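Local atomic coordinates of GTP cyclohydrolase 1 type 2 homolog (PDB entry 2NYD), a protein that is of unknown function, binds zinc at a dinuclear metal centre, and assembles as a toroid-shaped homohexamer of the NIF3 family. Residues A246-Q251 with K279-A284; V38-V43 with I353-E358. All blocks are in the same frame, centred on the assembly; numbering follows the deposited sequence.

Contact 1: A246-Q251 with K279-A284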
# COMPACT_ATOMS: atom_id res chain seq x y z
N ALA B 246 6.02 23.15 28.92
CA ALA B 246 6.17 23.74 30.25
C ALA B 246 6.97 25.03 30.10
O ALA B 246 7.31 25.41 28.98
CB ALA B 246 6.91 22.80 31.15
N GLU B 247 7.30 25.66 31.22
CA GLU B 247 8.15 26.84 31.17
C GLU B 247 9.15 26.89 32.28
O GLU B 247 8.98 26.27 33.37
CB GLU B 247 7.33 28.15 31.06
CG GLU B 247 6.25 28.30 32.05
CD GLU B 247 5.29 29.43 31.68
OE1 GLU B 247 5.76 30.52 31.29
OE2 GLU B 247 4.07 29.22 31.76
N VAL B 248 10.24 27.58 32.01
CA VAL B 248 11.26 27.78 33.03
C VAL B 248 10.70 28.84 33.96
O VAL B 248 9.82 29.60 33.55
CB VAL B 248 12.64 28.19 32.48
CG1 VAL B 248 13.34 26.96 31.91
CG2 VAL B 248 12.52 29.28 31.40
N ASP B 249 11.15 28.80 35.22
CA ASP B 249 10.84 29.80 36.24
C ASP B 249 11.13 31.18 35.69
O ASP B 249 10.24 32.04 35.58
CB ASP B 249 11.72 29.60 37.47
CG ASP B 249 11.13 28.61 38.45
OD1 ASP B 249 11.90 27.99 39.22
OD2 ASP B 249 9.88 28.45 38.44
N ASN B 250 12.41 31.35 35.33
CA ASN B 250 12.97 32.58 34.80
C ASN B 250 13.54 32.32 33.41
O ASN B 250 14.34 31.41 33.26
CB ASN B 250 14.12 33.04 35.71
CG ASN B 250 13.69 33.21 37.15
OD1 ASN B 250 12.66 33.82 37.43
ND2 ASN B 250 14.46 32.66 38.06
N GLN B 251 13.11 33.11 32.44
CA GLN B 251 13.73 33.19 31.12
C GLN B 251 15.27 33.08 31.18
O GLN B 251 15.93 33.65 32.08
CB GLN B 251 13.28 34.47 30.41
CG GLN B 251 13.72 34.64 28.98
CD GLN B 251 13.79 36.12 28.61
OE1 GLN B 251 14.55 36.91 29.23
NE2 GLN B 251 13.02 36.51 27.61
N LYS B 279 17.00 33.35 23.81
CA LYS B 279 16.17 33.39 25.01
C LYS B 279 15.04 32.35 24.92
O LYS B 279 14.35 32.27 23.91
CB LYS B 279 15.65 34.81 25.29
CG LYS B 279 16.81 35.85 25.41
CD LYS B 279 16.43 37.15 26.12
CE LYS B 279 17.68 38.01 26.43
NZ LYS B 279 18.63 37.42 27.45
N ILE B 280 14.88 31.61 26.01
CA ILE B 280 14.05 30.41 26.13
C ILE B 280 13.10 30.67 27.27
O ILE B 280 13.53 30.94 28.38
CB ILE B 280 14.98 29.15 26.53
CG1 ILE B 280 15.91 28.73 25.37
CG2 ILE B 280 14.18 27.95 27.06
CD1 ILE B 280 15.35 28.99 23.96
N LYS B 281 11.80 30.55 27.03
CA LYS B 281 10.84 30.47 28.13
C LYS B 281 9.97 29.20 28.07
O LYS B 281 9.79 28.53 29.09
CB LYS B 281 9.95 31.74 28.17
CG LYS B 281 8.83 31.69 29.23
CD LYS B 281 9.37 31.77 30.69
CE LYS B 281 8.26 32.09 31.68
NZ LYS B 281 8.81 32.00 33.05
N ARG B 282 9.38 28.91 26.91
CA ARG B 282 8.50 27.76 26.78
C ARG B 282 9.25 26.58 26.14
O ARG B 282 9.91 26.74 25.12
CB ARG B 282 7.23 28.11 26.00
CG ARG B 282 6.57 29.37 26.57
CD ARG B 282 5.40 29.80 25.75
NE ARG B 282 4.37 28.78 25.81
CZ ARG B 282 3.29 28.77 25.04
NH1 ARG B 282 3.11 29.75 24.14
NH2 ARG B 282 2.40 27.79 25.17
N ILE B 283 9.11 25.42 26.79
CA ILE B 283 9.84 24.19 26.46
C ILE B 283 8.87 23.04 26.13
O ILE B 283 7.95 22.73 26.89
CB ILE B 283 10.72 23.81 27.68
CG1 ILE B 283 11.71 24.98 28.00
CG2 ILE B 283 11.53 22.52 27.42
CD1 ILE B 283 11.72 25.29 29.39
N ALA B 284 9.06 22.40 24.98
CA ALA B 284 8.33 21.16 24.65
C ALA B 284 9.29 20.00 24.88
O ALA B 284 10.46 20.10 24.54
CB ALA B 284 7.90 21.20 23.21
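Ala246 and Ile283 form a hydrogen-bonded antiparallel pair, each N donating to the other's O over 2.8 Å, and Val248 N continues the pairing with a bond to Lys281 O; the short strand axes run at 149° to each other. Beyond Val248 the chain turns a corner at Asp249 and Asn250, and Lys281 reaches into it. With CG anti to the backbone N (chi1 175°) and a bend at chi2, its chain passes obliquely across Glu247 and brings NZ 2.7 Å from Val248 O, the donor tilted 22° from the carbonyl plane. A long chain ending in an ammonium group suits this place, because it can reach from strand 279-285 to the corner and give Val248 O a hydrogen bond. Glu247 OE1 lies against Lys281 CE at 3.0 Å and makes a long salt bridge to NZ at 3.8 Å, while its OE2 is held by Asn124. Toward helix 254-264 two beta-branched apolar residues meet: Val248 CG1 touches Ile283 CD1 tightly at 3.4 Å, the side chains roughly perpendicular, and Phe257 of that helix touches both. At the exposed end, the amide of Gln251 lies against the aliphatic part of Lys279. Strand 279-285 also pairs in parallel with strand 304-307, so the contact adds an antiparallel strand to the mixed sheet of the C-terminal NIF3 domain.

Contact 2: V38-V43 with I353-E358; sequences VEVTGV and INIDVE
Ile355 and Val40 pack at about a right angle on the close side of this contact, the CG2 of Ile355 lying 3.9 Å from CG1 of Val40. The same methyl, placed anti to its own backbone N (chi1 of CG1 -70°), rests 3.8 Å from Gly42 CA. Glycine suits this place because the backbone is almost fully extended here (phi 174°), a conformation awkward for other residues. Just beyond, Val43 N donates to Asp356 O at 2.8 Å and Glu358 N to Val43 O at 2.9 Å. Val43 thus bonds to the residues on either side of Val357, the pattern of a parallel pair, which sets strand 357-359 next to strand 43-46 as an outermost strand, within the chain, of the N-terminal NIF3 domain's sheet. The two valines, branched at CB as suits a strand, turn to the face covered by helix 336-350, where Leu344 touches Val43 and Phe348 touches Val357. Toward solvent the chains part, and water replaces direct bonding: one molecule accepts from Asp356 N and donates to Thr41 O at 2.7 Å. A second donates to Asp356 OD2 and, weakly, to Thr41 O. Thr41, with OG1 bonded to Gly61 O, suits this watered side; on the strand, Glu358 forms a salt bridge with Lys60.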
# COMPACT_ATOMS: atom_id res chain seq x y z
N VAL B 38 -0.09 -15.75 39.11
CA VAL B 38 1.00 -15.73 40.10
C VAL B 38 0.90 -14.58 41.11
O VAL B 38 0.60 -13.46 40.74
CB VAL B 38 2.43 -15.78 39.40
CG1 VAL B 38 3.52 -15.39 40.33
CG2 VAL B 38 2.70 -17.18 38.94
N GLU B 39 1.20 -14.87 42.39
CA GLU B 39 1.22 -13.86 43.45
C GLU B 39 2.48 -13.00 43.31
O GLU B 39 3.57 -13.53 43.13
CB GLU B 39 1.06 -14.55 44.84
CG GLU B 39 1.80 -13.92 46.02
CD GLU B 39 1.14 -14.25 47.39
OE1 GLU B 39 0.43 -15.29 47.49
OE2 GLU B 39 1.34 -13.42 48.34
N VAL B 40 2.30 -11.69 43.34
CA VAL B 40 3.40 -10.70 43.26
C VAL B 40 4.19 -10.61 44.57
O VAL B 40 3.61 -10.33 45.63
CB VAL B 40 2.88 -9.28 42.93
CG1 VAL B 40 4.06 -8.25 42.84
CG2 VAL B 40 2.06 -9.27 41.62
N THR B 41 5.49 -10.83 44.51
CA THR B 41 6.29 -10.78 45.74
C THR B 41 7.01 -9.45 45.93
O THR B 41 7.44 -9.12 47.04
CB THR B 41 7.36 -11.86 45.76
OG1 THR B 41 8.21 -11.68 44.63
CG2 THR B 41 6.72 -13.28 45.75
N GLY B 42 7.15 -8.68 44.84
CA GLY B 42 7.76 -7.36 44.93
C GLY B 42 7.89 -6.83 43.51
O GLY B 42 7.90 -7.62 42.56
N VAL B 43 8.00 -5.51 43.37
CA VAL B 43 8.05 -4.90 42.03
C VAL B 43 9.34 -4.04 41.85
O VAL B 43 9.61 -3.14 42.65
CB VAL B 43 6.78 -4.04 41.73
CG1 VAL B 43 6.85 -3.28 40.35
CG2 VAL B 43 5.46 -4.89 41.83
N ILE B 353 -2.13 -1.86 49.82
CA ILE B 353 -1.30 -2.99 49.39
C ILE B 353 0.09 -2.72 49.91
O ILE B 353 0.61 -1.59 49.77
CB ILE B 353 -1.27 -3.11 47.84
CG1 ILE B 353 -2.60 -3.64 47.33
CG2 ILE B 353 -0.14 -4.03 47.38
CD1 ILE B 353 -3.05 -3.03 46.08
N ASN B 354 0.69 -3.74 50.52
CA ASN B 354 1.96 -3.62 51.22
C ASN B 354 3.18 -4.10 50.44
O ASN B 354 4.30 -4.12 50.98
CB ASN B 354 1.92 -4.36 52.57
CG ASN B 354 1.04 -3.66 53.59
OD1 ASN B 354 0.90 -2.43 53.57
ND2 ASN B 354 0.44 -4.44 54.50
N ILE B 355 2.96 -4.44 49.17
CA ILE B 355 4.01 -4.98 48.32
C ILE B 355 5.08 -3.91 48.07
O ILE B 355 4.74 -2.77 47.78
CB ILE B 355 3.40 -5.58 47.01
CG1 ILE B 355 2.62 -6.86 47.36
CG2 ILE B 355 4.46 -5.90 45.97
CD1 ILE B 355 1.54 -7.20 46.33
N ASP B 356 6.34 -4.29 48.22
CA ASP B 356 7.50 -3.43 48.02
C ASP B 356 7.66 -3.08 46.53
O ASP B 356 7.50 -3.96 45.69
CB ASP B 356 8.79 -4.15 48.42
CG ASP B 356 8.80 -4.59 49.90
OD1 ASP B 356 8.29 -3.85 50.78
OD2 ASP B 356 9.35 -5.69 50.15
N VAL B 357 8.04 -1.84 46.27
CA VAL B 357 8.37 -1.35 44.94
C VAL B 357 9.75 -0.64 45.07
O VAL B 357 9.97 0.13 46.00
CB VAL B 357 7.31 -0.36 44.40
CG1 VAL B 357 7.59 0.01 42.93
CG2 VAL B 357 5.87 -0.91 44.53
N GLU B 358 10.67 -0.96 44.17
CA GLU B 358 11.99 -0.35 44.15
C GLU B 358 12.30 0.02 42.71
O GLU B 358 11.93 -0.71 41.81
CB GLU B 358 13.05 -1.35 44.64
CG GLU B 358 13.12 -1.52 46.16
CD GLU B 358 14.32 -2.34 46.55
OE1 GLU B 358 15.46 -1.89 46.28
OE2 GLU B 358 14.14 -3.46 47.09
O HOH W 1 6.95 -7.15 48.75
O HOH W 2 9.73 -8.11 49.47

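How the contacts relate
Contacts 1 and 2 belong to different lobes of one subunit, their centres 39 Å apart and their nearest atoms about 26 Å apart, so neither touches the other. The length of chain that contact 2 closes on itself includes both segments of contact 1: the pairing of 38-43 with 353-358 returns the end of the chain to the N-terminal sheet, whereas 246-251 with 279-284 is a local pairing in the C-terminal one. Both lie away from the dinuclear zinc centre. That centre draws on both ends of the chain, with His68, His69 and Asp106 from the earlier part and His330 and Glu333 from the later, Glu333 being shared by the two zinc sites.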